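Local coordinates for UPF0345 protein ACIAD0356 (Acinetobacter sp. ADP1, PDB 3HQX), which probably catalyses the reversible phosphorolysis of diverse purine and pyrimidine nucleosides to the free base and ribose 1-phosphate, and belongs to the cupin-like PpnP family, at residues Val12-Lys17 and His29-Glu34; Cys68-Ala73 and Phe95-Asp100. All blocks are in the same frame, centred on the assembly; numbering follows the deposited sequence.

Contact 1: Val12-Lys17 and His29-Glu34; sequences VTVIKK and HTVQFE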
ATOM      1  N   VAL A  12     -14.663  -5.040  -6.366  1.00  6.65           N
ATOM      2  CA  VAL A  12     -14.083  -3.708  -6.622  1.00  5.59           C
ATOM      3  C   VAL A  12     -13.040  -3.752  -7.768  1.00  6.05           C
ATOM      4  O   VAL A  12     -12.493  -4.790  -8.120  1.00  5.79           O
ATOM      5  CB  VAL A  12     -13.508  -3.051  -5.361  1.00  6.29           C
ATOM      6  CG1 VAL A  12     -14.571  -2.766  -4.354  1.00  5.48           C
ATOM      7  CG2 VAL A  12     -12.297  -3.912  -4.789  1.00  5.50           C
ATOM      8  N   THR A  13     -12.734  -2.549  -8.263  1.00  5.25           N
ATOM      9  CA  THR A  13     -11.599  -2.274  -9.115  1.00  5.47           C
ATOM     10  C   THR A  13     -10.535  -1.640  -8.257  1.00  5.31           C
ATOM     11  O   THR A  13     -10.812  -0.755  -7.402  1.00  6.85           O
ATOM     12  CB  THR A  13     -11.981  -1.321 -10.266  1.00  6.24           C
ATOM     13  OG1 THR A  13     -12.804  -2.031 -11.204  1.00  9.74           O
ATOM     14  CG2 THR A  13     -10.754  -0.814 -11.034  1.00  6.44           C
ATOM     15  N   VAL A  14      -9.289  -2.065  -8.445  1.00  6.17           N
ATOM     16  CA  VAL A  14      -8.192  -1.462  -7.742  1.00  7.63           C
ATOM     17  C   VAL A  14      -7.187  -0.985  -8.789  1.00  8.29           C
ATOM     18  O   VAL A  14      -6.765  -1.766  -9.653  1.00  8.82           O
ATOM     19  CB  VAL A  14      -7.502  -2.422  -6.748  1.00  8.37           C
ATOM     20  CG1 VAL A  14      -6.349  -1.691  -6.021  1.00  9.08           C
ATOM     21  CG2 VAL A  14      -8.509  -2.959  -5.789  1.00 11.49           C
ATOM     22  N   ILE A  15      -6.796   0.275  -8.683  1.00  6.52           N
ATOM     23  CA  ILE A  15      -5.766   0.842  -9.579  1.00  7.81           C
ATOM     24  C   ILE A  15      -4.397   0.406  -9.069  1.00  8.09           C
ATOM     25  O   ILE A  15      -4.054   0.573  -7.879  1.00  9.24           O
ATOM     26  CB  ILE A  15      -5.875   2.380  -9.704  1.00  8.41           C
ATOM     27  CG1 ILE A  15      -7.293   2.748 -10.105  1.00 12.24           C
ATOM     28  CG2 ILE A  15      -4.770   2.941 -10.603  1.00  9.98           C
ATOM     29  CD1 ILE A  15      -7.758   2.220 -11.361  1.00 12.82           C
ATOM     30  N   LYS A  16      -3.593  -0.156  -9.961  1.00  8.30           N
ATOM     31  CA  LYS A  16      -2.311  -0.767  -9.508  1.00  8.27           C
ATOM     32  C   LYS A  16      -1.276   0.251  -8.993  1.00  8.58           C
ATOM     33  O   LYS A  16      -0.585  -0.005  -8.004  1.00  9.02           O
ATOM     34  CB  LYS A  16      -1.738  -1.594 -10.639  1.00  8.27           C
ATOM     35  CG  LYS A  16      -2.611  -2.787 -11.035  1.00  7.83           C
ATOM     36  CD  LYS A  16      -2.029  -3.573 -12.142  1.00 10.01           C
ATOM     37  CE  LYS A  16      -2.955  -4.611 -12.722  1.00  9.39           C
ATOM     38  NZ  LYS A  16      -2.406  -5.400 -13.889  1.00  8.94           N
ATOM     39  N   LYS A  17      -1.113   1.375  -9.681  1.00  7.47           N
ATOM     40  CA  LYS A  17      -0.110   2.354  -9.279  1.00  6.92           C
ATOM     41  C   LYS A  17      -0.486   3.041  -7.973  1.00  7.46           C
ATOM     42  O   LYS A  17      -1.572   3.685  -7.872  1.00  8.42           O
ATOM     43  CB  LYS A  17       0.138   3.369 -10.403  1.00  6.43           C
ATOM     44  CG  LYS A  17       1.043   4.496 -10.080  1.00  4.91           C
ATOM     45  CD  LYS A  17       2.553   4.023 -10.052  1.00  6.78           C
ATOM     46  CE  LYS A  17       3.472   5.018  -9.370  1.00  6.25           C
ATOM     47  NZ  LYS A  17       3.480   4.909  -7.853  1.00  6.66           N
ATOM     48  N   HIS A  29      -3.701   3.200  -2.387  1.00  6.80           N
ATOM     49  CA  HIS A  29      -4.281   2.855  -3.704  1.00  7.07           C
ATOM     50  C   HIS A  29      -5.745   3.265  -3.748  1.00  7.83           C
ATOM     51  O   HIS A  29      -6.427   3.337  -2.713  1.00  7.56           O
ATOM     52  CB  HIS A  29      -4.215   1.374  -3.952  1.00  7.65           C
ATOM     53  CG  HIS A  29      -2.808   0.853  -4.149  1.00  6.47           C
ATOM     54  ND1 HIS A  29      -2.001   0.554  -3.081  1.00  8.10           N
ATOM     55  CD2 HIS A  29      -2.098   0.542  -5.262  1.00  6.04           C
ATOM     56  CE1 HIS A  29      -0.835   0.094  -3.533  1.00  8.43           C
ATOM     57  NE2 HIS A  29      -0.863   0.082  -4.853  1.00  9.28           N
ATOM     58  N   THR A  30      -6.174   3.553  -4.965  1.00  4.56           N
ATOM     59  CA  THR A  30      -7.556   3.876  -5.252  1.00  5.08           C
ATOM     60  C   THR A  30      -8.333   2.618  -5.470  1.00  5.52           C
ATOM     61  O   THR A  30      -7.954   1.764  -6.245  1.00  5.42           O
ATOM     62  CB  THR A  30      -7.668   4.734  -6.488  1.00  5.41           C
ATOM     63  OG1 THR A  30      -6.953   5.955  -6.236  1.00  6.64           O
ATOM     64  CG2 THR A  30      -9.129   5.058  -6.811  1.00  5.17           C
ATOM     65  N   VAL A  31      -9.511   2.581  -4.835  1.00  6.84           N
ATOM     66  CA  VAL A  31     -10.479   1.473  -4.960  1.00  6.73           C
ATOM     67  C   VAL A  31     -11.814   2.056  -5.493  1.00  7.52           C
ATOM     68  O   VAL A  31     -12.287   3.058  -4.984  1.00  8.00           O
ATOM     69  CB  VAL A  31     -10.729   0.812  -3.599  1.00  8.15           C
ATOM     70  CG1 VAL A  31     -11.768  -0.251  -3.713  1.00  8.88           C
ATOM     71  CG2 VAL A  31      -9.431   0.231  -3.040  1.00  6.04           C
ATOM     72  N   GLN A  32     -12.346   1.457  -6.542  1.00  5.78           N
ATOM     73  CA  GLN A  32     -13.566   1.937  -7.210  1.00  7.45           C
ATOM     74  C   GLN A  32     -14.635   0.865  -7.159  1.00  6.47           C
ATOM     75  O   GLN A  32     -14.406  -0.322  -7.416  1.00  6.05           O
ATOM     76  CB  GLN A  32     -13.299   2.299  -8.669  1.00  7.39           C
ATOM     77  CG  GLN A  32     -12.271   3.393  -8.749  1.00 12.04           C
ATOM     78  CD  GLN A  32     -11.666   3.646 -10.125  1.00 19.84           C
ATOM     79  OE1 GLN A  32     -11.363   2.724 -10.908  1.00 23.06           O
ATOM     80  NE2 GLN A  32     -11.433   4.940 -10.412  1.00 23.04           N
ATOM     81  N   PHE A  33     -15.824   1.296  -6.785  1.00  6.40           N
ATOM     82  CA  PHE A  33     -16.931   0.403  -6.536  1.00  5.98           C
ATOM     83  C   PHE A  33     -17.879   0.324  -7.746  1.00  6.34           C
ATOM     84  O   PHE A  33     -17.776   1.146  -8.652  1.00  5.72           O
ATOM     85  CB  PHE A  33     -17.659   0.854  -5.236  1.00  6.59           C
ATOM     86  CG  PHE A  33     -16.818   0.693  -4.015  1.00  6.15           C
ATOM     87  CD1 PHE A  33     -16.967  -0.414  -3.245  1.00  9.75           C
ATOM     88  CD2 PHE A  33     -15.807   1.566  -3.725  1.00 10.08           C
ATOM     89  CE1 PHE A  33     -16.177  -0.617  -2.210  1.00  7.66           C
ATOM     90  CE2 PHE A  33     -15.002   1.349  -2.661  1.00 11.48           C
ATOM     91  CZ  PHE A  33     -15.220   0.261  -1.896  1.00  7.54           C
ATOM     92  N   GLU A  34     -18.737  -0.708  -7.778  1.00  5.80           N
ATOM     93  CA  GLU A  34     -19.649  -0.995  -8.854  1.00  6.81           C
ATOM     94  C   GLU A  34     -20.597   0.171  -9.146  1.00  5.09           C
ATOM     95  O   GLU A  34     -20.961   0.370 -10.281  1.00  5.52           O
ATOM     96  CB  GLU A  34     -20.458  -2.284  -8.603  1.00  8.31           C
ATOM     97  CG  GLU A  34     -19.649  -3.573  -8.920  1.00 13.30           C
ATOM     98  CD  GLU A  34     -20.449  -4.880  -8.753  1.00 19.00           C
ATOM     99  OE1 GLU A  34     -21.621  -4.853  -8.275  1.00 21.42           O
ATOM    100  OE2 GLU A  34     -19.889  -5.952  -9.104  1.00 24.80           O
TER
HETATM  101  O   HOH W   1      -3.999   3.353  -6.938  1.00 10.45           O
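Val12 packs tightly against two residues of His29-Glu34. Its CG1 methyl sits over one face of the Phe33 ring, offset toward the rim, in a CH-pi contact that brings CG1 to 3.4 Å from Phe33 CE1. With CG1 anti to the carbonyl carbon (chi1 -64°), the methyl is placed over the ring, the Val12 and Phe33 side chains lying side by side and pointing the same way, while Val12 CB meets Val31 CG1 at 3.7 Å. Phe33 also meets Phe9 edge-to-face and makes a cation-pi contact with Lys39. The next apolar pair on this buried face is looser: Val14 CG2 and Val31 CG2 stand 4.3 Å apart.

These residues belong to an antiparallel beta hairpin of strands 12-21 and 26-32, in which the pieces 12-15 and 29-32 run at 157° to each other. Thr13 and Gln32 form its hydrogen-bonded pair, with Thr13 N giving a nearly straight 2.9 Å bond to Gln32 O in the carbonyl plane and Gln32 N answering to Thr13 O. Two residues on, Ile15 N donates to Thr30 O at 3.1 Å, and Val14 and Val31 make the non-hydrogen-bonded pair between them.

The partly exposed face carries Thr13 and Gln32, whose side chains cross, Thr13 CB lying 4.2 Å from Gln32 CB; Thr13 OG1 turns to Asp10 of the second subunit. Val12, Val14 and Ile15 pair with a strand of that subunit, carrying the sheet across the interface. Beyond Ile15 the strands part and a water takes over, donating to Ile15 O and Lys17 O and accepting from Thr30 N at 2.9 Å. At this end the His29 ring presents its edge to the chain, with CD2 3.3 Å from Ile15 O.

Contact 2: Cys68-Ala73 and Phe95-Asp100; sequences CRVKIA and FKIETD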
ATOM      1  N   CYS A  68      -3.966   6.624  16.060  1.00  5.07           N
ATOM      2  CA  CYS A  68      -3.393   7.911  15.591  1.00  5.94           C
ATOM      3  C   CYS A  68      -3.911   9.056  16.423  1.00  7.04           C
ATOM      4  O   CYS A  68      -4.912   8.947  17.099  1.00  6.03           O
ATOM      5  CB  CYS A  68      -3.689   8.178  14.089  1.00  5.68           C
ATOM      6  SG  CYS A  68      -5.415   8.244  13.681  1.00  7.69           S
ATOM      7  N   ARG A  69      -3.221  10.175  16.325  1.00  7.32           N
ATOM      8  CA  ARG A  69      -3.679  11.448  16.871  1.00  8.10           C
ATOM      9  C   ARG A  69      -3.807  12.449  15.742  1.00  8.31           C
ATOM     10  O   ARG A  69      -2.908  12.560  14.913  1.00  8.45           O
ATOM     11  CB  ARG A  69      -2.728  11.915  17.975  1.00  8.66           C
ATOM     12  CG  ARG A  69      -2.974  11.131  19.232  1.00  9.32           C
ATOM     13  CD  ARG A  69      -2.004  11.397  20.339  1.00 16.60           C
ATOM     14  NE  ARG A  69      -2.312  10.670  21.568  1.00 18.69           N
ATOM     15  CZ  ARG A  69      -1.971   9.407  21.828  1.00 24.68           C
ATOM     16  NH1 ARG A  69      -1.380   8.610  20.885  1.00 26.21           N
ATOM     17  NH2 ARG A  69      -2.300   8.907  23.023  1.00 25.41           N
ATOM     18  N   VAL A  70      -4.933  13.141  15.707  1.00  8.18           N
ATOM     19  CA  VAL A  70      -5.258  14.027  14.582  1.00  8.17           C
ATOM     20  C   VAL A  70      -5.751  15.364  15.075  1.00  8.87           C
ATOM     21  O   VAL A  70      -6.561  15.423  15.985  1.00  7.44           O
ATOM     22  CB  VAL A  70      -6.378  13.416  13.690  1.00  9.43           C
ATOM     23  CG1 VAL A  70      -6.575  14.259  12.476  1.00  8.86           C
ATOM     24  CG2 VAL A  70      -5.993  12.015  13.254  1.00 10.33           C
ATOM     25  N   LYS A  71      -5.294  16.430  14.417  1.00  9.53           N
ATOM     26  CA  LYS A  71      -5.882  17.751  14.594  1.00 10.71           C
ATOM     27  C   LYS A  71      -6.623  18.057  13.334  1.00 10.35           C
ATOM     28  O   LYS A  71      -6.000  18.157  12.224  1.00  9.95           O
ATOM     29  CB  LYS A  71      -4.821  18.818  14.764  1.00 11.22           C
ATOM     30  CG  LYS A  71      -4.156  18.766  16.078  1.00 14.14           C
ATOM     31  CD  LYS A  71      -3.321  20.000  16.274  1.00 17.89           C
ATOM     32  CE  LYS A  71      -2.782  20.067  17.690  1.00 21.49           C
ATOM     33  NZ  LYS A  71      -1.877  18.929  18.058  1.00 22.18           N
ATOM     34  N   ILE A  72      -7.933  18.225  13.492  1.00 11.50           N
ATOM     35  CA  ILE A  72      -8.833  18.431  12.367  1.00 12.50           C
ATOM     36  C   ILE A  72      -9.180  19.892  12.177  1.00 13.31           C
ATOM     37  O   ILE A  72      -9.605  20.583  13.144  1.00 12.94           O
ATOM     38  CB  ILE A  72     -10.147  17.651  12.541  1.00 12.48           C
ATOM     39  CG1 ILE A  72      -9.841  16.153  12.689  1.00 12.46           C
ATOM     40  CG2 ILE A  72     -11.043  17.879  11.356  1.00 13.46           C
ATOM     41  CD1 ILE A  72     -11.038  15.314  13.187  1.00 13.52           C
ATOM     42  N   ALA A  73      -9.064  20.342  10.931  1.00 13.65           N
ATOM     43  CA  ALA A  73      -9.539  21.662  10.566  1.00 15.82           C
ATOM     44  C   ALA A  73      -8.759  22.660  11.412  1.00 17.24           C
ATOM     45  O   ALA A  73      -7.515  22.573  11.455  1.00 17.67           O
ATOM     46  CB  ALA A  73     -11.062  21.756  10.769  1.00 15.23           C
ATOM     47  N   PHE A  95      -6.344  18.254   7.750  1.00 12.11           N
ATOM     48  CA  PHE A  95      -6.073  17.558   8.993  1.00 11.30           C
ATOM     49  C   PHE A  95      -4.597  17.224   9.081  1.00  9.57           C
ATOM     50  O   PHE A  95      -3.941  17.120   8.056  1.00 10.94           O
ATOM     51  CB  PHE A  95      -7.002  16.332   9.176  1.00 11.33           C
ATOM     52  CG  PHE A  95      -6.754  15.175   8.237  1.00 10.57           C
ATOM     53  CD1 PHE A  95      -5.944  14.142   8.631  1.00  8.99           C
ATOM     54  CD2 PHE A  95      -7.352  15.094   7.017  1.00 11.30           C
ATOM     55  CE1 PHE A  95      -5.759  13.035   7.854  1.00 10.19           C
ATOM     56  CE2 PHE A  95      -7.167  13.961   6.225  1.00 10.49           C
ATOM     57  CZ  PHE A  95      -6.350  12.954   6.651  1.00  9.74           C
ATOM     58  N   LYS A  96      -4.098  17.082  10.307  1.00  8.82           N
ATOM     59  CA  LYS A  96      -2.701  16.795  10.586  1.00  9.36           C
ATOM     60  C   LYS A  96      -2.669  15.574  11.463  1.00  9.51           C
ATOM     61  O   LYS A  96      -3.307  15.572  12.512  1.00  9.53           O
ATOM     62  CB  LYS A  96      -2.033  17.963  11.300  1.00  8.98           C
ATOM     63  CG  LYS A  96      -2.162  19.310  10.559  1.00 11.60           C
ATOM     64  CD  LYS A  96      -1.328  20.410  11.218  1.00 15.79           C
ATOM     65  CE  LYS A  96      -1.277  21.609  10.336  1.00 20.15           C
ATOM     66  NZ  LYS A  96      -2.652  21.917   9.852  1.00 22.96           N
ATOM     67  N   ILE A  97      -1.979  14.536  11.000  1.00  8.79           N
ATOM     68  CA  ILE A  97      -2.071  13.224  11.569  1.00  9.11           C
ATOM     69  C   ILE A  97      -0.686  12.716  11.971  1.00  8.58           C
ATOM     70  O   ILE A  97       0.322  12.933  11.258  1.00  8.63           O
ATOM     71  CB  ILE A  97      -2.796  12.260  10.601  1.00  9.07           C
ATOM     72  CG1 ILE A  97      -3.029  10.871  11.237  1.00  9.30           C
ATOM     73  CG2 ILE A  97      -2.019  12.118   9.277  1.00  9.84           C
ATOM     74  CD1 ILE A  97      -4.166  10.044  10.533  1.00  8.02           C
ATOM     75  N   GLU A  98      -0.634  12.075  13.128  1.00  8.85           N
ATOM     76  CA  GLU A  98       0.601  11.433  13.613  1.00  9.34           C
ATOM     77  C   GLU A  98       0.286  10.009  14.078  1.00  7.91           C
ATOM     78  O   GLU A  98      -0.815   9.722  14.553  1.00  6.28           O
ATOM     79  CB  GLU A  98       1.313  12.282  14.697  1.00 11.15           C
ATOM     80  CG  GLU A  98       0.404  13.001  15.591  1.00 16.36           C
ATOM     81  CD  GLU A  98       1.108  13.954  16.553  1.00 19.72           C
ATOM     82  OE1 GLU A  98       1.785  14.895  16.120  1.00 24.44           O
ATOM     83  OE2 GLU A  98       0.966  13.751  17.747  1.00 23.12           O
ATOM     84  N   THR A  99       1.277   9.134  13.952  1.00  8.52           N
ATOM     85  CA  THR A  99       1.149   7.796  14.442  1.00  8.13           C
ATOM     86  C   THR A  99       2.500   7.234  14.837  1.00  8.73           C
ATOM     87  O   THR A  99       3.517   7.664  14.278  1.00 10.43           O
ATOM     88  CB  THR A  99       0.483   6.868  13.367  1.00  8.65           C
ATOM     89  OG1 THR A  99       0.270   5.588  13.957  1.00  8.38           O
ATOM     90  CG2 THR A  99       1.343   6.770  12.069  1.00  9.01           C
ATOM     91  N   ASP A 100       2.519   6.331  15.808  1.00  7.26           N
ATOM     92  CA  ASP A 100       3.791   5.680  16.276  1.00  8.26           C
ATOM     93  C   ASP A 100       3.949   4.239  15.758  1.00  7.90           C
ATOM     94  O   ASP A 100       4.961   3.561  16.017  1.00  7.84           O
ATOM     95  CB  ASP A 100       3.839   5.659  17.815  1.00  8.52           C
ATOM     96  CG  ASP A 100       3.861   7.052  18.426  1.00 12.55           C
ATOM     97  OD1 ASP A 100       4.378   7.994  17.782  1.00 15.44           O
ATOM     98  OD2 ASP A 100       3.375   7.189  19.581  1.00 19.50           O
TER
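The Phe95 ring is approached obliquely by Val70, whose CG1 methyl reaches Phe95 CD1 at 3.9 Å. Two other rings pack against it: Phe87 meets it edge-to-face, and Phe53 lies against it with the planes about 25° apart. The first torsion of Phe95 (chi1 69°) sets CG between the backbone N and the carbonyl carbon, and from there the ring leads away from strand 67-72 while CB stays close, 3.7 Å from Lys71 O.

On the same face, Val70 uses its second methyl on Ile97: CG2 touches Ile97 CG1 at 3.8 Å. Ile97 holds CG1 anti to its backbone nitrogen, and its CD1 extends to the sulfur of Cys68, with SG also at 3.8 Å. This row of apolar groups is buried, and Phe81 and Phe87 add to it.

Strands 67-72 and 94-98 are the two inner strands of a four-stranded antiparallel sheet, flanked by 79-82 and 51-54, within a fold of the cupin class. Val70-Ile97 and Ile72-Phe95 are its non-hydrogen-bonded pairs here. Arg69-Glu98 and Lys71-Lys96 are the hydrogen-bonded ones, each closed by two reciprocal backbone bonds. Glu98 N to Arg69 O, at 2.9 Å, is nearly linear at the carbonyl, whereas Lys96 N reaches Lys71 O from 23° out of the carbonyl plane. Between these two pairs, Val70 CA lies 3.2 Å from Lys96 O in a CA-H...O contact.

The other face is polar and more exposed. Glu98 CG lies 3.4 Å from Arg69 O, but the Glu98 carboxylate and the Arg69 guanidinium do not touch; Arg69 NH1 forms a salt bridge with Glu67 instead. Lys71 NZ has a weak hydrogen bond to Ser78.

Contacts 1 and 2 are both partly buried antiparallel strand pairings with an apolar face and a more polar one, yet they hold different sheets on opposite sides of the chain's centre. Contact 2 lies nearer that centre, about 10 Å from it against 15 Å for contact 1, measured between centres. Contact 1 is a hairpin at the margin of the six-stranded sheet; its outer strand pairs with a strand of the second subunit, so the sheet runs on across the interface. Contact 2 joins strands more distant in sequence and touches no other protein chain. Contact 1 mixes valine-phenylalanine packing with a bridging water and intersubunit polar bonds, whereas contact 2 sets an aromatic-aliphatic cluster beneath charged side chains on the more exposed face.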